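Local coordinates for protein putative phosphatase (Clostridium difficile, PDB 3SD7) that probably acts as a metal-dependent phosphatase of the haloacid dehalogenase superfamily, hydrolysing phosphate esters whose identity is not established, at residues Val190-Arg193 against Lys194-Ile198; Gly215-Glu218 against Glu219-Ser223; Val229-Val232 against Glu233-Lys236. All coordinates share one frame; numbering follows the deposited sequence. Where two conformers were deposited one is given.

Interaction 1: Val190-Arg193 against Lys194-Ile198. With NA (sodium ion), chain B.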
loop_
_atom_site.group_PDB
_atom_site.type_symbol
_atom_site.label_atom_id
_atom_site.label_comp_id
_atom_site.label_asym_id
_atom_site.label_seq_id
_atom_site.Cartn_x
_atom_site.Cartn_y
_atom_site.Cartn_z
ATOM N N VAL A 190 9.896 -3.393 0.881
ATOM C CA VAL A 190 8.987 -4.514 0.577
ATOM C C VAL A 190 7.684 -3.953 0.011
ATOM O O VAL A 190 7.049 -3.103 0.619
ATOM C CB VAL A 190 8.687 -5.320 1.833
ATOM C CG1 VAL A 190 7.762 -6.504 1.516
ATOM C CG2 VAL A 190 9.978 -5.793 2.490
ATOM N N GLY A 191 7.266 -4.442 -1.155
ATOM C CA GLY A 191 6.069 -3.925 -1.779
ATOM C C GLY A 191 5.514 -4.851 -2.843
ATOM O O GLY A 191 6.197 -5.773 -3.268
ATOM N N ASP A 192 4.280 -4.573 -3.268
ATOM C CA ASP A 192 3.586 -5.419 -4.259
ATOM C C ASP A 192 3.440 -4.800 -5.645
ATOM O O ASP A 192 2.823 -5.407 -6.492
ATOM C CB ASP A 192 2.192 -5.774 -3.788
ATOM C CG ASP A 192 1.251 -4.551 -3.762
ATOM O OD1 ASP A 192 1.680 -3.441 -3.303
ATOM O OD2 ASP A 192 0.070 -4.666 -4.155
ATOM N N ARG A 193 4.029 -3.642 -5.887
ATOM C CA ARG A 193 3.935 -3.006 -7.195
ATOM C C ARG A 193 5.260 -2.560 -7.715
ATOM O O ARG A 193 6.215 -2.316 -6.947
ATOM C CB ARG A 193 3.035 -1.765 -7.137
ATOM C CG ARG A 193 1.563 -2.028 -6.720
ATOM C CD ARG A 193 0.780 -3.007 -7.615
ATOM N NE ARG A 193 0.864 -2.685 -9.025
ATOM C CZ ARG A 193 0.099 -1.809 -9.673
ATOM N NH1 ARG A 193 -0.851 -1.120 -9.048
ATOM N NH2 ARG A 193 0.264 -1.626 -10.985
ATOM N N LYS A 194 5.332 -2.409 -9.032
ATOM C CA LYS A 194 6.535 -1.831 -9.641
ATOM C C LYS A 194 6.936 -0.477 -9.001
ATOM O O LYS A 194 8.105 -0.180 -8.894
ATOM C CB LYS A 194 6.361 -1.650 -11.152
ATOM C CG LYS A 194 5.236 -0.749 -11.548
ATOM C CD LYS A 194 5.030 -0.721 -13.080
ATOM C CE LYS A 194 3.890 0.197 -13.421
ATOM N NZ LYS A 194 3.716 0.412 -14.907
ATOM N N TYR A 195 5.960 0.307 -8.555
ATOM C CA TYR A 195 6.226 1.627 -7.991
ATOM C C TYR A 195 7.113 1.570 -6.759
ATOM O O TYR A 195 7.934 2.485 -6.510
ATOM C CB TYR A 195 4.909 2.351 -7.703
ATOM C CG TYR A 195 4.042 2.407 -8.932
ATOM C CD1 TYR A 195 4.436 3.139 -10.037
ATOM C CD2 TYR A 195 2.856 1.667 -9.007
ATOM C CE1 TYR A 195 3.664 3.154 -11.189
ATOM C CE2 TYR A 195 2.093 1.676 -10.154
ATOM C CZ TYR A 195 2.496 2.415 -11.231
ATOM O OH TYR A 195 1.729 2.431 -12.386
ATOM N N ASP A 196 6.928 0.519 -5.965
ATOM C CA ASP A 196 7.751 0.271 -4.790
ATOM C C ASP A 196 9.177 -0.075 -5.173
ATOM O O ASP A 196 10.136 0.381 -4.538
ATOM C CB ASP A 196 7.165 -0.906 -4.005
ATOM C CG ASP A 196 5.817 -0.610 -3.464
ATOM O OD1 ASP A 196 5.680 0.443 -2.793
ATOM O OD2 ASP A 196 4.860 -1.384 -3.716
ATOM N N ILE A 197 9.333 -0.882 -6.228
ATOM C CA ILE A 197 10.653 -1.301 -6.682
ATOM C C ILE A 197 11.377 -0.139 -7.361
ATOM O O ILE A 197 12.559 0.089 -7.111
ATOM C CB ILE A 197 10.577 -2.518 -7.614
ATOM C CG1 ILE A 197 9.662 -3.591 -7.010
ATOM C CG2 ILE A 197 11.994 -3.055 -7.945
ATOM C CD1 ILE A 197 10.018 -3.956 -5.588
ATOM N N ILE A 198 10.658 0.611 -8.194
ATOM C CA ILE A 198 11.225 1.802 -8.871
ATOM C C ILE A 198 11.686 2.821 -7.800
ATOM O O ILE A 198 12.778 3.414 -7.902
ATOM C CB ILE A 198 10.173 2.454 -9.802
ATOM C CG1 ILE A 198 9.879 1.534 -10.988
ATOM C CG2 ILE A 198 10.640 3.817 -10.287
ATOM C CD1 ILE A 198 8.565 1.854 -11.690
HETATM NA NA NA B . 0.689 -1.552 -2.723
HETATM O O HOH W 1 -1.181 -2.349 -4.057
HETATM O O HOH W 2 -0.410 0.826 -12.920
HETATM O O HOH W 3 2.449 -0.750 -3.730
HETATM O O HOH W 4 0.085 0.438 -1.973
#

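Interaction 2: Gly215-Glu218 against Glu219-Ser223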
loop_
_atom_site.group_PDB
_atom_site.type_symbol
_atom_site.label_atom_id
_atom_site.label_comp_id
_atom_site.label_asym_id
_atom_site.label_seq_id
_atom_site.Cartn_x
_atom_site.Cartn_y
_atom_site.Cartn_z
ATOM N N GLY A 215 0.238 -6.571 -7.705
ATOM C CA GLY A 215 1.173 -6.643 -8.823
ATOM C C GLY A 215 1.271 -8.058 -9.357
ATOM O O GLY A 215 1.432 -9.020 -8.596
ATOM N N SER A 216 1.210 -8.189 -10.686
ATOM C CA SER A 216 1.414 -9.466 -11.325
ATOM C C SER A 216 2.881 -9.876 -11.365
ATOM O O SER A 216 3.776 -9.038 -11.249
ATOM C CB SER A 216 0.942 -9.374 -12.771
ATOM O OG SER A 216 1.744 -8.460 -13.502
ATOM N N PHE A 217 3.121 -11.170 -11.565
ATOM C CA PHE A 217 4.483 -11.635 -11.774
ATOM C C PHE A 217 5.128 -10.906 -12.959
ATOM O O PHE A 217 6.294 -10.519 -12.903
ATOM C CB PHE A 217 4.555 -13.127 -11.990
ATOM C CG PHE A 217 5.960 -13.599 -12.305
ATOM C CD1 PHE A 217 6.911 -13.699 -11.299
ATOM C CD2 PHE A 217 6.334 -13.881 -13.607
ATOM C CE1 PHE A 217 8.207 -14.114 -11.594
ATOM C CE2 PHE A 217 7.619 -14.281 -13.906
ATOM C CZ PHE A 217 8.558 -14.407 -12.887
ATOM N N GLU A 218 4.359 -10.686 -14.017
ATOM C CA GLU A 218 4.859 -9.973 -15.177
ATOM C C GLU A 218 5.393 -8.607 -14.752
ATOM O O GLU A 218 6.518 -8.254 -15.084
ATOM C CB GLU A 218 3.754 -9.825 -16.243
ATOM C CG GLU A 218 4.157 -9.136 -17.488
ATOM C CD GLU A 218 3.016 -9.103 -18.521
ATOM O OE1 GLU A 218 1.845 -9.330 -18.158
ATOM O OE2 GLU A 218 3.278 -8.813 -19.645
ATOM N N GLU A 219 4.583 -7.860 -14.007
ATOM C CA GLU A 219 4.977 -6.528 -13.561
ATOM C C GLU A 219 6.182 -6.550 -12.637
ATOM O O GLU A 219 7.127 -5.798 -12.824
ATOM C CB GLU A 219 3.796 -5.844 -12.857
ATOM C CG GLU A 219 4.170 -4.482 -12.275
ATOM C CD GLU A 219 3.020 -3.801 -11.622
ATOM O OE1 GLU A 219 2.005 -3.575 -12.303
ATOM O OE2 GLU A 219 3.118 -3.482 -10.427
ATOM N N ILE A 220 6.113 -7.398 -11.629
ATOM C CA ILE A 220 7.157 -7.460 -10.615
ATOM C C ILE A 220 8.479 -7.929 -11.234
ATOM O O ILE A 220 9.516 -7.272 -11.054
ATOM C CB ILE A 220 6.727 -8.341 -9.422
ATOM C CG1 ILE A 220 5.540 -7.708 -8.682
ATOM C CG2 ILE A 220 7.944 -8.567 -8.478
ATOM C CD1 ILE A 220 5.802 -6.283 -8.091
ATOM N N SER A 221 8.434 -9.011 -12.010
ATOM C CA SER A 221 9.648 -9.553 -12.602
ATOM C C SER A 221 10.301 -8.551 -13.537
ATOM O O SER A 221 11.530 -8.427 -13.565
ATOM C CB SER A 221 9.404 -10.899 -13.292
ATOM O OG SER A 221 8.557 -10.784 -14.415
ATOM N N GLU A 222 9.488 -7.809 -14.280
ATOM C CA GLU A 222 10.013 -6.815 -15.193
ATOM C C GLU A 222 10.660 -5.611 -14.483
ATOM O O GLU A 222 11.511 -4.944 -15.079
ATOM C CB GLU A 222 8.956 -6.450 -16.242
ATOM C CG GLU A 222 8.680 -7.678 -17.177
ATOM C CD GLU A 222 7.590 -7.449 -18.232
ATOM O OE1 GLU A 222 6.744 -6.547 -18.061
ATOM O OE2 GLU A 222 7.562 -8.208 -19.221
ATOM N N SER A 223 10.263 -5.358 -13.228
ATOM C CA SER A 223 10.842 -4.274 -12.416
ATOM C C SER A 223 12.192 -4.689 -11.810
ATOM O O SER A 223 12.929 -3.851 -11.289
ATOM C CB SER A 223 9.877 -3.850 -11.294
ATOM O OG SER A 223 9.759 -4.849 -10.288
HETATM O O HOH W 5 0.280 -5.829 -12.112
HETATM O O HOH W 6 5.516 -8.095 -20.702
#

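Interaction 3: Val229-Val232 against Glu233-Lys236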
loop_
_atom_site.group_PDB
_atom_site.type_symbol
_atom_site.label_atom_id
_atom_site.label_comp_id
_atom_site.label_asym_id
_atom_site.label_seq_id
_atom_site.Cartn_x
_atom_site.Cartn_y
_atom_site.Cartn_z
ATOM N N VAL A 229 8.902 -12.802 -3.763
ATOM C CA VAL A 229 8.246 -13.798 -2.893
ATOM C C VAL A 229 6.768 -14.016 -3.249
ATOM O O VAL A 229 6.065 -13.066 -3.635
ATOM C CB VAL A 229 8.382 -13.449 -1.390
ATOM C CG1 VAL A 229 9.845 -13.344 -1.041
ATOM C CG2 VAL A 229 7.645 -12.160 -1.069
ATOM N N GLU A 230 6.309 -15.268 -3.153
ATOM C CA GLU A 230 4.922 -15.607 -3.433
ATOM C C GLU A 230 3.988 -15.337 -2.262
ATOM O O GLU A 230 2.842 -14.940 -2.462
ATOM C CB GLU A 230 4.781 -17.091 -3.855
ATOM C CG GLU A 230 4.984 -17.379 -5.339
ATOM C CD GLU A 230 3.759 -17.044 -6.205
ATOM O OE1 GLU A 230 2.956 -16.151 -5.836
ATOM O OE2 GLU A 230 3.602 -17.679 -7.276
ATOM N N ASN A 231 4.486 -15.504 -1.039
ATOM C CA ASN A 231 3.647 -15.395 0.126
ATOM C C ASN A 231 4.342 -14.693 1.274
ATOM O O ASN A 231 5.545 -14.440 1.232
ATOM C CB ASN A 231 3.191 -16.794 0.536
ATOM C CG ASN A 231 4.334 -17.763 0.624
ATOM O OD1 ASN A 231 5.295 -17.530 1.354
ATOM N ND2 ASN A 231 4.236 -18.882 -0.114
ATOM N N VAL A 232 3.545 -14.337 2.267
ATOM C CA VAL A 232 4.014 -13.611 3.434
ATOM C C VAL A 232 5.096 -14.365 4.186
ATOM O O VAL A 232 6.132 -13.790 4.542
ATOM C CB VAL A 232 2.820 -13.258 4.348
ATOM C CG1 VAL A 232 3.285 -12.764 5.714
ATOM C CG2 VAL A 232 1.904 -12.233 3.649
ATOM N N GLU A 233 4.871 -15.653 4.429
ATOM C CA GLU A 233 5.840 -16.451 5.181
ATOM C C GLU A 233 7.248 -16.441 4.580
ATOM O O GLU A 233 8.237 -16.500 5.316
ATOM C CB GLU A 233 5.350 -17.900 5.363
ATOM C CG GLU A 233 4.237 -18.096 6.436
ATOM C CD GLU A 233 4.673 -17.764 7.879
ATOM O OE1 GLU A 233 3.833 -17.892 8.801
ATOM O OE2 GLU A 233 5.836 -17.377 8.105
ATOM N N SER A 234 7.340 -16.381 3.258
ATOM C CA SER A 234 8.644 -16.347 2.590
ATOM C C SER A 234 9.473 -15.081 2.884
ATOM O O SER A 234 10.678 -15.080 2.656
ATOM C CB SER A 234 8.483 -16.525 1.084
ATOM O OG SER A 234 8.079 -17.840 0.800
ATOM N N ILE A 235 8.828 -14.003 3.347
ATOM C CA ILE A 235 9.555 -12.784 3.731
ATOM C C ILE A 235 10.616 -13.106 4.820
ATOM O O ILE A 235 11.737 -12.590 4.763
ATOM C CB ILE A 235 8.583 -11.678 4.188
ATOM C CG1 ILE A 235 7.767 -11.194 2.981
ATOM C CG2 ILE A 235 9.335 -10.496 4.825
ATOM C CD1 ILE A 235 6.610 -10.275 3.299
ATOM N N LYS A 236 10.260 -13.989 5.758
ATOM C CA LYS A 236 11.162 -14.448 6.844
ATOM C C LYS A 236 12.477 -15.013 6.340
ATOM O O LYS A 236 13.525 -14.843 6.969
ATOM C CB LYS A 236 10.537 -15.603 7.646
ATOM C CG LYS A 236 9.217 -15.353 8.332
ATOM C CD LYS A 236 8.787 -16.582 9.150
ATOM C CE LYS A 236 8.705 -17.844 8.311
ATOM N NZ LYS A 236 7.989 -18.940 9.030
HETATM O O HOH W 7 7.990 -17.425 -2.072
#

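Interaction 1: Val190-Arg193 against Lys194-Ile198
Asp196 keeps its CG beside its own backbone N and anti to the carbonyl carbon (chi1 -64°), which carries the carboxylate back from the first turn of helix 194-203 to the chain leaving strand 187-191. There OD2 accepts from Arg193 N at 3.2 Å, through the lone pair facing away from OD1. Because Arg193 is the N-cap, this bond is the half of a capping box in which the N3 side chain binds the N-cap amide. Separately, Asp196 N makes a weak backbone bond to Arg193 O. Gly191 offers no side chain where the carboxylate passes, and its CA comes to 3.4 Å from Asp196 OD2. Asp192, with chi1 at 69°, directs OD1 to the sodium ion at 2.2 Å. A metal-bound water donates to Asp196 OD2 at 2.5 Å, so Asp196 serves as a second-shell ligand, while Tyr214 N binds Asp192 OD2 and Asp37 O reaches the same metal. On the outer side the bent Arg193 chain lies alongside Tyr195. The tyrosine CE2 sits over one guanidinium face, 3.9 Å from NH2, with the two planes 72° apart, and Arg193 NE forms a salt bridge with Glu219. The sequence Gly-Asp-three residues-Asp fits the fourth conserved motif of haloacid dehalogenase phosphatases, whose acidic loop normally holds magnesium; sodium probably occupies that place here.

Interaction 2: Gly215-Glu218 against Glu219-Ser223
Ser216 and Glu219 open helix 217-223 with an N-cap: Ser216 OG accepts from Glu219 N at 2.9 Å. The hydroxyl can do so because its chi1 of 65° sets OG between the backbone N and the carbonyl carbon, turned back over the first helical turn. Ser216 O meanwhile receives Ile220 N at 2.9 Å in an almost straight bond. Packing is closest one residue further on, where Phe217 O is gripped twice, by Ser221 N and, at 2.7 Å, by Ser221 OG. The same serine lays its CB over one face of the Phe217 ring, 3.8 Å from the centroid and displaced toward the rim, which makes a CH-pi contact. The solvent side is looser. Glu218 and Glu222 run side by side in the same direction, with Glu218 OE2 4.3 Å from Glu222 OE2, and one water donates to both of these oxygens, probably easing the repulsion between the like charges. Another water links Ser216 N to Glu219 OE1. The remaining oxygen of Glu219, OE2, accepts from Lys194 N, next to its Arg193 partner. On the buried side, Ile220 packs on Leu211 and Pro225. Helix 217-223 thus forms the crossover of the beta-alpha-beta unit between strands 206-210 and 227-229, and meets the start of helix 194-203 through the Glu219 carboxylate.

Interaction 3: Val229-Val232 against Glu233-Lys236
Asn231, just ahead of a type I beta turn from Val232 to Ile235, meets Ser234 within it; the turn carries the chain from strand 227-229, at one border of the parallel sheet, into the C-terminal helix 235-239. The Asn231 amide is brought over the turn by a chi1 of 50°, with CG between the backbone N and the carbonyl carbon. Its OD1 then serves two donors of one residue. Ser234 N comes nearly head-on to the amide C=O at 3.0 Å, whereas Ser234 OG arrives from the side at 2.9 Å, its direction tilted 33° out of the amide plane. These two bonds probably restrict the rotation of the amide. A weak bond from Ser234 N to Asn231 O adds little, and the turn is closed by Ile235 N donating to Val232 O at 3.0 Å from well above the carbonyl plane. On the inner side, Val229 and Ile235 cross at about a right angle, an apolar contact made by Val229 CG2 against Ile235 CG1, while Val229 CB also leans on Ser234 CB. Val232 points to much the same side as Ile235; both meet Tyr212, and Val232 also reaches Met115 and Ile118 of helix 115-124. Farther out, Glu233 folds back at chi2 to bring OE2 to Lys236 NZ, 2.8 Å away, in a salt bridge whose hydrogen bond is weak. Toward the strand, a single water accepts from Glu230 N and donates to Ser234 OG, each at 2.9 Å.

In the fold
The three contacts follow one another along the chain, each at the start of a helix, on the half of the six-stranded parallel sheet formed by strands 187-191, 206-210 and 227-229. Interactions 1 and 2 are neighbours, their centres 9 Å apart, and they touch: the 2.8 Å salt bridge from Arg193 NE to Glu219 OE2 ties the metal loop to the next helix. Interaction 3 lies at the sheet border, with its centre about 15 Å from that of interaction 1 and 16 Å from that of interaction 2, touching neither. Interaction 1 supplies Asp192 and the second-shell Asp196 to the metal site; interaction 3 joins the last strand to the C-terminal helix.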